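Local coordinates for protein inosine-uridine preferring nucleoside hydrolase (Gardnerella vaginalis 315-A, PDB 6BA1) that is a calcium-binding member of the nucleoside hydrolase family, built around a largely parallel beta sheet flanked by helices, at residues K6-L11 / K123-V128; I21-G26 / A251-V256. All blocks are in the same frame, centred on the assembly; numbering follows the deposited sequence.

In the fold
Contact 1 pairs two central strands of the main sheet. Contact 2 packs two helices together over one face of those strands. L7, L9, V126 and V128 of contact 1 point to that face. The contacts touch directly, with centres about 10 Å apart. L7 CD2 lies 3.7 Å from A24 CB, and V128 CG1 lies 3.8 Å from V252 CG2. All four segments belong to elements that lead to, or carry, calcium ligands: D12 just after strand 6-11, T130 just after strand 125-129, D17 on helix 15-25 and D248 on helix 247-256. The calcium ion is about 9 Å from the D10 side chain and about 11 Å from that of V252.

Contact 1: residues K6-L11 / K123-V128; sequences KLILDL and KDLVYV
Strands 6-11 and 125-128 run parallel, their axes 4.7 Å apart at 20°, with K6, L7, I8 and L9 in register with L125, V126, Y127 and V128. They are neighbours in the middle of the doubly wound alpha/beta sheet, and strand 31-37 flanks 6-11 on its other edge. K6 N hydrogen-bonds to D124 O, V126 N to K6 O, I8 N to V126 O (3.0 Å) and V128 N to I8 O (2.9 Å). A weak hydrogen bond from D10 N to V128 O follows.

On one face, I8 lies between L125 and the Y127 ring. Its CD1 meets L125 CD1 at 3.7 Å, and its CG2 comes to the ring edge, 3.9 Å from Y127 CD1. Helix 110-121 covers this side. The K6 chain leads away from the pair, and its NZ forms a salt bridge with E31. On the other face, L7 CD1 reaches V128 CG2 at 3.5 Å. L9 and V128 lie side by side, L9 CD2 against V128 CB.

Y127 has CG anti to the backbone N (chi1 173°), and its ring runs along the strand direction to D10. D10 OD1 takes two hydrogen bonds. One comes from N135 ND2. The other comes from the Y127 hydroxyl, Y127 OH to D10 OD1 over 2.6 Å and from above the carboxylate plane.

Contact 2: residues I21-G26 / A251-V256; sequences ISYALG and AVAVAV
Y23 of helix 15-25 reaches across to V252, A253 and V256 of helix 247-256. The two helices lie next to each other on one face of the central sheet, in the layered alpha/beta fold of the family. Their short segments are close to parallel, 23° apart, with axes 9.5 Å from each other.

The Y23 side chain bridges much of that gap. CB points at the second helix, and CG is anti to the backbone N (chi1 -166°), which sends the ring out between the helices. CB and CG act as the stem. Beyond them, CD2 meets V252 CG1 at 3.8 Å. CE2 comes 3.5 Å from A253 CA. V256 CG2 approaches CE2 from the ring edge, near the ring plane, at 4.1 Å. CE1 and CZ both touch the A253 methyl, and at the tip Y23 OH lies 3.2 Å from A253 CB. V252 and A253 meet the ring obliquely. No hydrogen bond joins the two segments, and the contact is apolar apart from the tyrosine oxygen. Beyond the pair, helix 302-319 packs on Y23 through E308 and R312 and on A253 through F305.

Closer to the sheet the backbones come nearest where A24 faces V252, with CA atoms 6.6 Å apart. L7 and L9 of strand 6-11 lie beneath, touching A24 and V252 respectively. Here V252 CG1, the methyl that also meets the tyrosine ring, sits 4.1 Å from A24 CB.

Contact 1: residues K6-L11 / K123-V128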
# COMPACT_ATOMS: atom_id res chain seq x y z
N LYS A 6 29.29 -7.72 5.97
CA LYS A 6 29.13 -8.34 7.29
C LYS A 6 27.72 -8.18 7.88
O LYS A 6 27.15 -7.10 7.84
CB LYS A 6 30.15 -7.75 8.25
CG LYS A 6 31.57 -7.77 7.71
CD LYS A 6 32.60 -7.74 8.81
CE LYS A 6 34.01 -7.82 8.26
NZ LYS A 6 34.28 -9.14 7.60
N LEU A 7 27.22 -9.26 8.47
CA LEU A 7 25.79 -9.43 8.78
C LEU A 7 25.52 -9.55 10.28
O LEU A 7 26.25 -10.24 10.98
CB LEU A 7 25.29 -10.69 8.06
CG LEU A 7 23.88 -11.23 8.32
CD1 LEU A 7 22.84 -10.15 8.11
CD2 LEU A 7 23.60 -12.42 7.41
N ILE A 8 24.47 -8.89 10.75
CA ILE A 8 23.91 -9.10 12.09
C ILE A 8 22.44 -9.46 11.93
O ILE A 8 21.71 -8.72 11.30
CB ILE A 8 24.02 -7.85 12.99
CG1 ILE A 8 25.49 -7.49 13.24
CG2 ILE A 8 23.28 -8.06 14.32
CD1 ILE A 8 25.70 -6.17 13.95
N LEU A 9 22.02 -10.58 12.50
CA LEU A 9 20.60 -10.92 12.62
C LEU A 9 20.08 -10.47 13.99
O LEU A 9 20.83 -10.47 14.96
CB LEU A 9 20.38 -12.42 12.42
CG LEU A 9 20.99 -13.04 11.17
CD1 LEU A 9 20.64 -14.51 11.06
CD2 LEU A 9 20.58 -12.32 9.91
N ASP A 10 18.81 -10.06 14.05
CA ASP A 10 18.14 -9.66 15.29
C ASP A 10 16.90 -10.53 15.38
O ASP A 10 15.90 -10.27 14.70
CB ASP A 10 17.80 -8.16 15.24
CG ASP A 10 17.30 -7.60 16.57
OD1 ASP A 10 18.03 -6.78 17.15
OD2 ASP A 10 16.17 -7.93 17.00
N LEU A 11 16.95 -11.57 16.22
CA LEU A 11 16.03 -12.71 16.11
C LEU A 11 15.24 -13.06 17.38
O LEU A 11 15.80 -13.08 18.49
CB LEU A 11 16.81 -13.95 15.68
CG LEU A 11 17.68 -13.83 14.43
CD1 LEU A 11 18.45 -15.12 14.21
CD2 LEU A 11 16.83 -13.48 13.21
N LYS A 123 29.73 1.03 6.27
CA LYS A 123 28.89 0.68 5.13
C LYS A 123 29.03 -0.76 4.63
O LYS A 123 28.31 -1.17 3.72
CB LYS A 123 29.09 1.69 3.99
CG LYS A 123 28.55 3.08 4.35
CD LYS A 123 27.70 3.72 3.27
CE LYS A 123 26.76 4.75 3.88
NZ LYS A 123 26.31 5.76 2.88
N ASP A 124 29.95 -1.54 5.21
CA ASP A 124 29.99 -2.99 4.98
C ASP A 124 29.01 -3.75 5.87
O ASP A 124 28.75 -4.93 5.62
CB ASP A 124 31.42 -3.53 5.19
CG ASP A 124 32.43 -2.94 4.22
OD1 ASP A 124 32.03 -2.46 3.13
OD2 ASP A 124 33.65 -2.96 4.55
N LEU A 125 28.46 -3.09 6.90
CA LEU A 125 27.51 -3.73 7.83
C LEU A 125 26.09 -3.80 7.28
O LEU A 125 25.59 -2.82 6.72
CB LEU A 125 27.49 -3.02 9.19
CG LEU A 125 26.58 -3.62 10.27
CD1 LEU A 125 27.08 -4.98 10.72
CD2 LEU A 125 26.46 -2.68 11.45
N VAL A 126 25.44 -4.94 7.49
CA VAL A 126 24.07 -5.18 7.08
C VAL A 126 23.31 -5.77 8.27
O VAL A 126 23.64 -6.86 8.72
CB VAL A 126 24.01 -6.16 5.88
CG1 VAL A 126 22.56 -6.37 5.43
CG2 VAL A 126 24.88 -5.66 4.73
N TYR A 127 22.30 -5.06 8.77
CA TYR A 127 21.52 -5.48 9.93
C TYR A 127 20.15 -5.98 9.47
O TYR A 127 19.44 -5.24 8.83
CB TYR A 127 21.40 -4.31 10.91
CG TYR A 127 20.49 -4.52 12.11
CD1 TYR A 127 20.92 -5.19 13.24
CD2 TYR A 127 19.21 -3.99 12.11
CE1 TYR A 127 20.08 -5.35 14.35
CE2 TYR A 127 18.37 -4.13 13.20
CZ TYR A 127 18.80 -4.81 14.31
OH TYR A 127 17.92 -4.93 15.37
N VAL A 128 19.81 -7.22 9.79
CA VAL A 128 18.63 -7.90 9.23
C VAL A 128 17.74 -8.41 10.37
O VAL A 128 17.84 -9.56 10.77
CB VAL A 128 19.06 -9.06 8.31
CG1 VAL A 128 17.87 -9.89 7.83
CG2 VAL A 128 19.85 -8.51 7.13

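Contact 2: residues I21-G26 / A251-V256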
# COMPACT_ATOMS: atom_id res chain seq x y z
N ILE A 21 18.94 -17.98 10.06
CA ILE A 21 20.30 -18.32 10.48
C ILE A 21 20.92 -19.30 9.48
O ILE A 21 22.03 -19.08 9.00
CB ILE A 21 20.34 -18.92 11.90
CG1 ILE A 21 19.89 -17.89 12.95
CG2 ILE A 21 21.74 -19.42 12.26
CD1 ILE A 21 19.53 -18.48 14.29
N SER A 22 20.17 -20.35 9.15
CA SER A 22 20.63 -21.38 8.20
C SER A 22 20.96 -20.80 6.82
O SER A 22 21.99 -21.15 6.25
CB SER A 22 19.58 -22.48 8.07
OG SER A 22 19.22 -23.00 9.34
N TYR A 23 20.10 -19.93 6.30
CA TYR A 23 20.35 -19.24 5.02
C TYR A 23 21.60 -18.36 5.12
O TYR A 23 22.40 -18.30 4.19
CB TYR A 23 19.13 -18.41 4.59
CG TYR A 23 19.12 -17.92 3.14
CD1 TYR A 23 18.25 -18.48 2.19
CD2 TYR A 23 19.95 -16.88 2.72
CE1 TYR A 23 18.24 -18.04 0.86
CE2 TYR A 23 19.95 -16.44 1.40
CZ TYR A 23 19.09 -17.01 0.48
OH TYR A 23 19.11 -16.55 -0.82
N ALA A 24 21.75 -17.67 6.25
CA ALA A 24 22.88 -16.78 6.47
C ALA A 24 24.19 -17.56 6.48
O ALA A 24 25.11 -17.24 5.72
CB ALA A 24 22.71 -15.99 7.76
N LEU A 25 24.26 -18.59 7.31
CA LEU A 25 25.46 -19.43 7.40
C LEU A 25 25.72 -20.25 6.14
O LEU A 25 26.86 -20.64 5.88
CB LEU A 25 25.39 -20.36 8.63
CG LEU A 25 25.36 -19.67 10.00
CD1 LEU A 25 25.11 -20.69 11.09
CD2 LEU A 25 26.64 -18.90 10.27
N GLY A 26 24.67 -20.52 5.36
CA GLY A 26 24.80 -21.15 4.04
C GLY A 26 25.21 -20.22 2.91
O GLY A 26 25.45 -20.67 1.79
N ALA A 251 14.12 -12.12 4.09
CA ALA A 251 14.82 -10.89 4.47
C ALA A 251 16.33 -11.02 4.31
O ALA A 251 16.99 -10.12 3.79
CB ALA A 251 14.47 -10.51 5.90
N VAL A 252 16.86 -12.16 4.73
CA VAL A 252 18.29 -12.45 4.60
C VAL A 252 18.66 -12.62 3.13
O VAL A 252 19.68 -12.08 2.68
CB VAL A 252 18.70 -13.70 5.41
CG1 VAL A 252 20.18 -14.00 5.22
CG2 VAL A 252 18.39 -13.51 6.89
N ALA A 253 17.83 -13.34 2.38
CA ALA A 253 18.05 -13.55 0.95
C ALA A 253 18.14 -12.24 0.16
O ALA A 253 18.94 -12.12 -0.77
CB ALA A 253 16.96 -14.43 0.37
N VAL A 254 17.32 -11.26 0.55
CA VAL A 254 17.31 -9.94 -0.08
C VAL A 254 18.48 -9.08 0.40
O VAL A 254 18.97 -8.20 -0.34
CB VAL A 254 15.96 -9.22 0.16
CG1 VAL A 254 15.97 -7.77 -0.34
CG2 VAL A 254 14.83 -9.99 -0.53
N ALA A 255 18.93 -9.31 1.63
CA ALA A 255 20.14 -8.69 2.14
C ALA A 255 21.36 -9.08 1.30
O ALA A 255 22.17 -8.23 0.95
CB ALA A 255 20.36 -9.03 3.61
N VAL A 256 21.47 -10.37 0.96
CA VAL A 256 22.58 -10.85 0.13
C VAL A 256 22.39 -10.48 -1.34
O VAL A 256 23.33 -10.06 -2.01
CB VAL A 256 22.88 -12.37 0.29
CG1 VAL A 256 23.04 -12.72 1.77
CG2 VAL A 256 21.82 -13.27 -0.34